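Local coordinates for catalytic domain of the nuclear inclusion protein A (nia) (Tobacco etch virus, PDB 1LVM) that is a chymotrypsin-type cysteine protease that cleaves peptides at a specific sequence, probably within the viral polyprotein, and is held here in complex with a peptide product, at residues A[105-110]-A[168-173]; A[41-46]-A[160-165]; A[117-122]-A[150-155]. The protein carries 1 engineered substitution. All coordinates share one frame; numbering follows the deposited sequence.

How the interactions relate
Interaction 2 lies deepest, about 4 Å from the chain centre, and joins the two halves of the enzyme: strand 36-45 of one sheet meets residues 160-165, whose latter part is strand 162-165 of the barrel sheet. The centres of interactions 1 and 3 each lie about 11 Å from that of the chain, where loops cover the barrel. Strand 162-165 links all three, since its backbone pairs with both 171-179 and 116-123. The chemistry follows the position. Interaction 1, partly buried, combines a backbone bridge with a salt bridge and a covered aromatic ring. Interaction 2 lacks hydrogen bonds between its segments, relying on one CA-H...O contact and a small apolar touch. Interaction 3, also buried, is aliphatic, although its loop reaches the bound peptide.

Interaction 1: A[105-110]-A[168-173]; sequences KLKFRE and DGFIVG
The Phe170 ring has Lys107 CB over the centre of one face, 3.5 Å from the centroid and 5° off the normal, a CH-pi contact. Asp168 OD2 lies over its opposite face, toward the rim. The Arg109 guanidinium carries Val172 CG1 over one face, while the Asp168 carboxylate meets its edge with the two planes 57° apart. This salt bridge is side-on: Arg109 NE donates to the syn lone pair of Asp168 OD2 at 2.9 Å, and Arg109 NH2 reaches Asp168 OD1 at 3.1 Å from above the carboxylate plane; Glu115 is a second acidic partner of NH2. Phe170 N comes to that same OD1 from the other side at 3.0 Å, closing an Asx turn that fixes the acid. With chi1 at 65°, Arg109 sets CG between its backbone N and carbonyl carbon, and the extended chain beyond runs past the Phe170 ring to the carboxylate. Arg109 NH1 also bonds Glu110 O. Behind these groups a single beta bridge pairs Phe108 with Ile171: Ile171 N donates to Lys107 O at 2.9 Å, and Arg109 N to Ile171 O at 3.0 Å. On the buried side Phe108 CD2 packs on Ile171 CB at 3.7 Å. Residues 105-110 thus cross the start of strand 171-179, with Leu106 and Phe108 reaching Ile43 and Phe45 on strand 36-45, and Phe108 also packing on helix 194-199.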
loop_
_atom_site.group_PDB
_atom_site.type_symbol
_atom_site.label_atom_id
_atom_site.label_comp_id
_atom_site.label_asym_id
_atom_site.label_seq_id
_atom_site.Cartn_x
_atom_site.Cartn_y
_atom_site.Cartn_z
ATOM N N LYS A 105 -4.026 9.601 12.479
ATOM C CA LYS A 105 -2.782 10.208 12.869
ATOM C C LYS A 105 -1.646 10.042 11.852
ATOM O O LYS A 105 -0.694 10.787 11.887
ATOM C CB LYS A 105 -2.325 9.621 14.193
ATOM C CG LYS A 105 -3.238 10.123 15.428
ATOM C CD LYS A 105 -4.141 9.052 15.997
ATOM C CE LYS A 105 -4.855 9.538 17.285
ATOM N NZ LYS A 105 -5.900 8.575 17.846
ATOM N N LEU A 106 -1.730 9.045 10.990
ATOM C CA LEU A 106 -0.671 8.819 9.978
ATOM C C LEU A 106 -0.451 10.039 9.088
ATOM O O LEU A 106 -1.388 10.762 8.781
ATOM C CB LEU A 106 -1.073 7.667 9.016
ATOM C CG LEU A 106 -1.295 6.288 9.598
ATOM C CD1 LEU A 106 -2.562 6.318 10.305
ATOM C CD2 LEU A 106 -1.406 5.220 8.520
ATOM N N LYS A 107 0.780 10.197 8.606
ATOM C CA LYS A 107 1.117 11.278 7.709
ATOM C C LYS A 107 1.710 10.665 6.439
ATOM O O LYS A 107 2.500 9.702 6.517
ATOM C CB LYS A 107 2.143 12.239 8.347
ATOM C CG LYS A 107 1.692 12.892 9.688
ATOM C CD LYS A 107 0.559 13.860 9.469
ATOM C CE LYS A 107 0.000 14.431 10.781
ATOM N NZ LYS A 107 -1.300 15.145 10.563
ATOM N N PHE A 108 1.249 11.200 5.286
ATOM C CA PHE A 108 1.673 10.767 3.969
ATOM C C PHE A 108 2.210 11.984 3.219
ATOM O O PHE A 108 1.689 13.082 3.365
ATOM C CB PHE A 108 0.489 10.236 3.130
ATOM C CG PHE A 108 -0.234 9.071 3.725
ATOM C CD1 PHE A 108 -1.163 9.268 4.737
ATOM C CD2 PHE A 108 -0.043 7.745 3.225
ATOM C CE1 PHE A 108 -1.871 8.203 5.228
ATOM C CE2 PHE A 108 -0.748 6.710 3.719
ATOM C CZ PHE A 108 -1.671 6.932 4.726
ATOM N N ARG A 109 3.234 11.790 2.400
ATOM C CA ARG A 109 3.722 12.869 1.535
ATOM C C ARG A 109 4.421 12.228 0.336
ATOM O O ARG A 109 4.673 11.004 0.313
ATOM C CB ARG A 109 4.709 13.807 2.260
ATOM C CG ARG A 109 5.995 13.002 2.640
ATOM C CD ARG A 109 7.123 13.960 3.093
ATOM N NE ARG A 109 8.187 13.241 3.781
ATOM C CZ ARG A 109 9.164 12.568 3.179
ATOM N NH1 ARG A 109 9.264 12.480 1.831
ATOM N NH2 ARG A 109 10.061 11.985 3.934
ATOM N N GLU A 110 4.678 13.049 -0.690
ATOM C CA GLU A 110 5.397 12.557 -1.849
ATOM C C GLU A 110 6.825 12.210 -1.451
ATOM O O GLU A 110 7.387 12.839 -0.611
ATOM C CB GLU A 110 5.484 13.620 -2.930
ATOM C CG GLU A 110 4.076 14.089 -3.398
ATOM C CD GLU A 110 4.186 14.971 -4.634
ATOM O OE1 GLU A 110 4.257 14.417 -5.741
ATOM O OE2 GLU A 110 4.219 16.199 -4.473
ATOM N N ASP A 168 11.396 11.156 8.607
ATOM C CA ASP A 168 10.340 11.764 9.371
ATOM C C ASP A 168 9.198 10.822 9.681
ATOM O O ASP A 168 8.203 11.236 10.287
ATOM C CB ASP A 168 9.849 13.043 8.633
ATOM C CG ASP A 168 9.253 12.740 7.257
ATOM O OD1 ASP A 168 9.148 11.545 6.908
ATOM O OD2 ASP A 168 8.925 13.702 6.533
ATOM N N GLY A 169 9.342 9.544 9.313
ATOM C CA GLY A 169 8.289 8.564 9.632
ATOM C C GLY A 169 7.015 8.704 8.774
ATOM O O GLY A 169 6.008 8.058 9.056
ATOM N N PHE A 170 7.069 9.539 7.751
ATOM C CA PHE A 170 5.880 9.695 6.861
ATOM C C PHE A 170 5.868 8.533 5.849
ATOM O O PHE A 170 6.930 8.046 5.394
ATOM C CB PHE A 170 5.960 10.964 6.059
ATOM C CG PHE A 170 5.594 12.216 6.824
ATOM C CD1 PHE A 170 5.969 12.402 8.163
ATOM C CD2 PHE A 170 4.924 13.229 6.179
ATOM C CE1 PHE A 170 5.671 13.635 8.844
ATOM C CE2 PHE A 170 4.615 14.450 6.845
ATOM C CZ PHE A 170 5.001 14.642 8.185
ATOM N N ILE A 171 4.665 8.149 5.447
ATOM C CA ILE A 171 4.473 7.107 4.430
ATOM C C ILE A 171 4.561 7.828 3.055
ATOM O O ILE A 171 3.865 8.849 2.826
ATOM C CB ILE A 171 3.101 6.485 4.600
ATOM C CG1 ILE A 171 3.140 5.668 5.919
ATOM C CG2 ILE A 171 2.805 5.410 3.448
ATOM C CD1 ILE A 171 1.629 5.191 6.240
ATOM N N VAL A 172 5.448 7.334 2.185
ATOM C CA VAL A 172 5.654 7.975 0.892
ATOM C C VAL A 172 5.154 7.138 -0.281
ATOM O O VAL A 172 5.280 7.559 -1.454
ATOM C CB VAL A 172 7.152 8.350 0.659
ATOM C CG1 VAL A 172 7.636 9.334 1.773
ATOM C CG2 VAL A 172 8.059 7.024 0.584
ATOM N N GLY A 173 4.644 5.955 0.012
ATOM C CA GLY A 173 4.083 5.138 -1.082
ATOM C C GLY A 173 3.740 3.751 -0.656
ATOM O O GLY A 173 3.905 3.426 0.551
HETATM O O HOH W 1 3.075 8.438 9.552
#

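Interaction 2: A[41-46]-A[160-165]; sequences YGIGFG and GSPLVS
Tyr41 and Gly160 meet through their backbones, next to the backbone hydrogen bond between Tyr41 and Cys159. Gly160 CA points its hydrogen at Tyr41 O, 3.3 Å away and nearly straight at 160°, a weak CA-H...O contact. The bare glycine CA lets the two backbones come this close, and Gly160 takes a backbone shape with positive phi (89°). Tyr41 O has a stronger partner as well, the hydroxyl Thr51 OG1.

The apolar part belongs to Ile43. With CG1 anti to the carbonyl carbon (chi1 -60°), the tip CD1 reaches across to Pro162 CB at 3.7 Å, the two side chains crossing at a slant. The same methyl lies 3.9 Å from Gly160 O, so it touches both that carbonyl and the proline ring.

A looser touch joins Tyr41 CD1 to Ser161 OG at 4.0 Å; the serine hydroxyl is hydrogen-bonded to Gln158 O.

In this two-barrel, chymotrypsin-type fold, the contact spans the junction between the halves: strand 36-45 pairs with 26-33 and 48-51 on its own side, while strand 162-165 lies between 171-179 and 116-123 in the other barrel.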
loop_
_atom_site.group_PDB
_atom_site.type_symbol
_atom_site.label_atom_id
_atom_site.label_comp_id
_atom_site.label_asym_id
_atom_site.label_seq_id
_atom_site.Cartn_x
_atom_site.Cartn_y
_atom_site.Cartn_z
ATOM N N TYR A 41 -1.937 -6.117 0.821
ATOM C CA TYR A 41 -2.233 -5.291 1.990
ATOM C C TYR A 41 -2.797 -3.903 1.727
ATOM O O TYR A 41 -2.770 -3.401 0.620
ATOM C CB TYR A 41 -0.939 -5.120 2.801
ATOM C CG TYR A 41 -0.454 -6.447 3.326
ATOM C CD1 TYR A 41 0.320 -7.298 2.546
ATOM C CD2 TYR A 41 -0.779 -6.839 4.612
ATOM C CE1 TYR A 41 0.777 -8.558 3.062
ATOM C CE2 TYR A 41 -0.350 -8.048 5.140
ATOM C CZ TYR A 41 0.421 -8.903 4.392
ATOM O OH TYR A 41 0.912 -10.033 5.037
ATOM N N GLY A 42 -3.361 -3.318 2.773
ATOM C CA GLY A 42 -3.868 -1.941 2.687
ATOM C C GLY A 42 -3.541 -1.204 3.969
ATOM O O GLY A 42 -3.102 -1.827 4.939
ATOM N N ILE A 43 -3.710 0.128 3.958
ATOM C CA ILE A 43 -3.386 0.972 5.098
ATOM C C ILE A 43 -4.668 1.676 5.549
ATOM O O ILE A 43 -5.294 2.417 4.770
ATOM C CB ILE A 43 -2.359 2.031 4.701
ATOM C CG1 ILE A 43 -1.075 1.333 4.219
ATOM C CG2 ILE A 43 -2.069 2.981 5.921
ATOM C CD1 ILE A 43 -0.164 2.173 3.325
ATOM N N GLY A 44 -5.064 1.455 6.796
ATOM C CA GLY A 44 -6.293 2.058 7.291
ATOM C C GLY A 44 -6.113 3.483 7.745
ATOM O O GLY A 44 -5.055 3.862 8.247
ATOM N N PHE A 45 -7.126 4.303 7.522
ATOM C CA PHE A 45 -7.090 5.722 7.901
ATOM C C PHE A 45 -8.551 6.152 8.020
ATOM O O PHE A 45 -9.293 6.252 7.021
ATOM C CB PHE A 45 -6.390 6.571 6.827
ATOM C CG PHE A 45 -6.185 8.017 7.242
ATOM C CD1 PHE A 45 -7.184 8.960 7.035
ATOM C CD2 PHE A 45 -4.973 8.421 7.827
ATOM C CE1 PHE A 45 -6.991 10.296 7.394
ATOM C CE2 PHE A 45 -4.747 9.751 8.183
ATOM C CZ PHE A 45 -5.752 10.722 7.970
ATOM N N GLY A 46 -8.993 6.371 9.243
ATOM C CA GLY A 46 -10.393 6.686 9.390
ATOM C C GLY A 46 -11.229 5.536 8.854
ATOM O O GLY A 46 -10.947 4.338 9.067
ATOM N N GLY A 160 1.016 -3.269 -1.403
ATOM C CA GLY A 160 0.214 -2.458 -0.502
ATOM C C GLY A 160 0.887 -2.072 0.783
ATOM O O GLY A 160 0.362 -1.217 1.550
ATOM N N SER A 161 2.043 -2.701 1.032
ATOM C CA SER A 161 2.772 -2.394 2.288
ATOM C C SER A 161 3.345 -1.000 2.162
ATOM O O SER A 161 3.897 -0.659 1.111
ATOM C CB SER A 161 3.887 -3.418 2.536
ATOM O OG SER A 161 3.406 -4.764 2.678
ATOM N N PRO A 162 3.299 -0.176 3.241
ATOM C CA PRO A 162 3.839 1.193 3.143
ATOM C C PRO A 162 5.368 1.295 3.096
ATOM O O PRO A 162 6.030 0.528 3.783
ATOM C CB PRO A 162 3.333 1.890 4.436
ATOM C CG PRO A 162 3.250 0.697 5.429
ATOM C CD PRO A 162 2.629 -0.404 4.542
ATOM N N LEU A 163 5.875 2.231 2.288
ATOM C CA LEU A 163 7.307 2.547 2.223
ATOM C C LEU A 163 7.298 3.756 3.142
ATOM O O LEU A 163 6.479 4.645 2.944
ATOM C CB LEU A 163 7.738 2.968 0.796
ATOM C CG LEU A 163 8.139 1.785 -0.107
ATOM C CD1 LEU A 163 9.138 0.854 0.671
ATOM C CD2 LEU A 163 6.915 0.974 -0.437
ATOM N N VAL A 164 8.167 3.780 4.160
ATOM C CA VAL A 164 8.218 4.844 5.166
ATOM C C VAL A 164 9.605 5.506 5.205
ATOM O O VAL A 164 10.628 4.814 5.176
ATOM C CB VAL A 164 7.940 4.217 6.608
ATOM C CG1 VAL A 164 7.756 5.339 7.627
ATOM C CG2 VAL A 164 6.657 3.343 6.583
ATOM N N SER A 165 9.597 6.833 5.253
ATOM C CA SER A 165 10.821 7.646 5.321
ATOM C C SER A 165 11.454 7.463 6.709
ATOM O O SER A 165 10.766 7.606 7.739
ATOM C CB SER A 165 10.433 9.121 5.218
ATOM O OG SER A 165 11.576 9.949 5.541
#

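Interaction 3: A[117-122]-A[150-155]; sequences ICLVTT and HWIQTK
Ile152 points its side chain at strand 116-123, and from CB outward it forks over Leu119 and the backbone beside it. At CB the two branches part. CG2, anti to the backbone N, goes to Leu119, lying 4.1 Å from Leu119 CB. CG1 goes the other way, anti to the carbonyl carbon (chi1 -59°), and with chi2 at 165° it carries CD1 straight on to the strand backbone. There CD1 lies 3.7 Å from Leu119 N and 3.8 Å from Cys118 CA, with Ile117 O also close at 3.9 Å, so this methyl rests on the backbone around the peptide link between Cys118 and Leu119.

The strand it covers belongs to the closed six-stranded antiparallel barrel of this chymotrypsin-type fold, in which 116-123 pairs with 130-142 on one side and with 162-165 on the other. After His150, the last residue of strand 147-150, the chain passes over strand 116-123, and Ile152 also packs on Ser134 and Ser137 of 130-142.

Either side of Ile152 two smaller touches follow. Ile117 CD1 comes to His150 CB at 4.0 Å, crossing it at about a right angle; farther along, Leu119 CD2 meets Thr154 CG2 at 3.9 Å in a similar crossing. The His150 ring has Thr154 CG2 and Ile152 N at its edge, and its NE2 makes a weak hydrogen bond to Ile152 O. Thr154 OG1 turns to the bound peptide, making a weak hydrogen bond with one of its polar side chains.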
loop_
_atom_site.group_PDB
_atom_site.type_symbol
_atom_site.label_atom_id
_atom_site.label_comp_id
_atom_site.label_asym_id
_atom_site.label_seq_id
_atom_site.Cartn_x
_atom_site.Cartn_y
_atom_site.Cartn_z
ATOM N N ILE A 117 14.334 5.008 2.842
ATOM C CA ILE A 117 13.039 4.468 3.206
ATOM C C ILE A 117 13.155 3.040 3.665
ATOM O O ILE A 117 14.171 2.371 3.380
ATOM C CB ILE A 117 12.055 4.542 2.002
ATOM C CG1 ILE A 117 12.591 3.725 0.796
ATOM C CG2 ILE A 117 11.877 6.025 1.593
ATOM C CD1 ILE A 117 11.633 3.745 -0.503
ATOM N N CYS A 118 12.148 2.568 4.413
ATOM C CA CYS A 118 12.106 1.167 4.776
ATOM C C CYS A 118 10.654 0.718 4.510
ATOM O O CYS A 118 9.732 1.512 4.284
ATOM C CB CYS A 118 12.500 0.920 6.268
ATOM S SG CYS A 118 11.358 1.796 7.424
ATOM N N LEU A 119 10.494 -0.571 4.451
ATOM C CA LEU A 119 9.217 -1.170 4.193
ATOM C C LEU A 119 8.683 -1.722 5.497
ATOM O O LEU A 119 9.343 -2.502 6.180
ATOM C CB LEU A 119 9.372 -2.301 3.181
ATOM C CG LEU A 119 8.083 -3.009 2.726
ATOM C CD1 LEU A 119 7.309 -2.098 1.841
ATOM C CD2 LEU A 119 8.405 -4.252 1.939
ATOM N N VAL A 120 7.437 -1.377 5.788
ATOM C CA VAL A 120 6.792 -1.782 7.035
ATOM C C VAL A 120 5.648 -2.692 6.806
ATOM O O VAL A 120 4.865 -2.455 5.894
ATOM C CB VAL A 120 6.319 -0.512 7.810
ATOM C CG1 VAL A 120 5.488 -0.943 9.149
ATOM C CG2 VAL A 120 7.613 0.264 8.214
ATOM N N THR A 121 5.571 -3.768 7.584
ATOM C CA THR A 121 4.475 -4.668 7.437
ATOM C C THR A 121 3.989 -5.133 8.800
ATOM O O THR A 121 4.464 -4.688 9.821
ATOM C CB THR A 121 4.868 -5.865 6.518
ATOM O OG1 THR A 121 5.876 -6.696 7.117
ATOM C CG2 THR A 121 5.426 -5.337 5.204
ATOM N N THR A 122 3.027 -6.055 8.787
ATOM C CA THR A 122 2.449 -6.582 10.005
ATOM C C THR A 122 2.315 -8.104 9.745
ATOM O O THR A 122 1.914 -8.533 8.648
ATOM C CB THR A 122 1.003 -6.008 10.265
ATOM O OG1 THR A 122 1.074 -4.579 10.360
ATOM C CG2 THR A 122 0.464 -6.488 11.603
ATOM N N HIS A 150 12.919 0.973 -5.514
ATOM C CA HIS A 150 13.417 0.726 -4.186
ATOM C C HIS A 150 14.137 -0.600 -4.267
ATOM O O HIS A 150 13.888 -1.376 -5.199
ATOM C CB HIS A 150 12.285 0.768 -3.104
ATOM C CG HIS A 150 11.497 -0.500 -2.963
ATOM N ND1 HIS A 150 10.196 -0.626 -3.428
ATOM C CD2 HIS A 150 11.823 -1.693 -2.406
ATOM C CE1 HIS A 150 9.759 -1.853 -3.163
ATOM N NE2 HIS A 150 10.731 -2.520 -2.543
ATOM N N TRP A 151 15.092 -0.835 -3.336
ATOM C CA TRP A 151 15.841 -2.082 -3.342
ATOM C C TRP A 151 15.647 -2.936 -2.084
ATOM O O TRP A 151 16.580 -3.542 -1.562
ATOM C CB TRP A 151 17.336 -1.759 -3.597
ATOM C CG TRP A 151 17.548 -1.233 -4.982
ATOM C CD1 TRP A 151 17.880 -1.961 -6.081
ATOM C CD2 TRP A 151 17.395 0.139 -5.446
ATOM N NE1 TRP A 151 17.945 -1.144 -7.195
ATOM C CE2 TRP A 151 17.661 0.142 -6.833
ATOM C CE3 TRP A 151 17.062 1.337 -4.831
ATOM C CZ2 TRP A 151 17.612 1.292 -7.603
ATOM C CZ3 TRP A 151 17.011 2.498 -5.612
ATOM C CH2 TRP A 151 17.285 2.461 -6.977
ATOM N N ILE A 152 14.418 -2.979 -1.583
ATOM C CA ILE A 152 14.108 -3.842 -0.440
ATOM C C ILE A 152 13.539 -5.175 -0.885
ATOM O O ILE A 152 12.578 -5.199 -1.636
ATOM C CB ILE A 152 13.108 -3.135 0.474
ATOM C CG1 ILE A 152 13.762 -1.826 0.930
ATOM C CG2 ILE A 152 12.678 -4.079 1.635
ATOM C CD1 ILE A 152 12.799 -0.765 1.582
ATOM N N GLN A 153 14.091 -6.292 -0.398
ATOM C CA GLN A 153 13.590 -7.609 -0.812
ATOM C C GLN A 153 12.146 -7.757 -0.366
ATOM O O GLN A 153 11.836 -7.541 0.776
ATOM C CB GLN A 153 14.407 -8.704 -0.155
ATOM C CG GLN A 153 15.444 -9.293 -0.994
ATOM C CD GLN A 153 15.613 -10.719 -0.609
ATOM O OE1 GLN A 153 15.820 -11.017 0.563
ATOM N NE2 GLN A 153 15.500 -11.624 -1.576
ATOM N N THR A 154 11.255 -8.092 -1.276
ATOM C CA THR A 154 9.866 -8.222 -0.893
ATOM C C THR A 154 9.419 -9.591 -1.388
ATOM O O THR A 154 9.885 -10.050 -2.424
ATOM C CB THR A 154 9.012 -7.186 -1.598
ATOM O OG1 THR A 154 9.027 -7.472 -3.000
ATOM C CG2 THR A 154 9.565 -5.816 -1.409
ATOM N N LYS A 155 8.519 -10.237 -0.664
ATOM C CA LYS A 155 7.992 -11.553 -1.075
ATOM C C LYS A 155 6.677 -11.356 -1.789
ATOM O O LYS A 155 6.014 -10.332 -1.624
ATOM C CB LYS A 155 7.707 -12.435 0.138
ATOM C CG LYS A 155 8.876 -12.705 1.015
ATOM C CD LYS A 155 8.443 -13.422 2.282
ATOM C CE LYS A 155 7.185 -12.817 2.916
ATOM N NZ LYS A 155 6.789 -13.517 4.183
#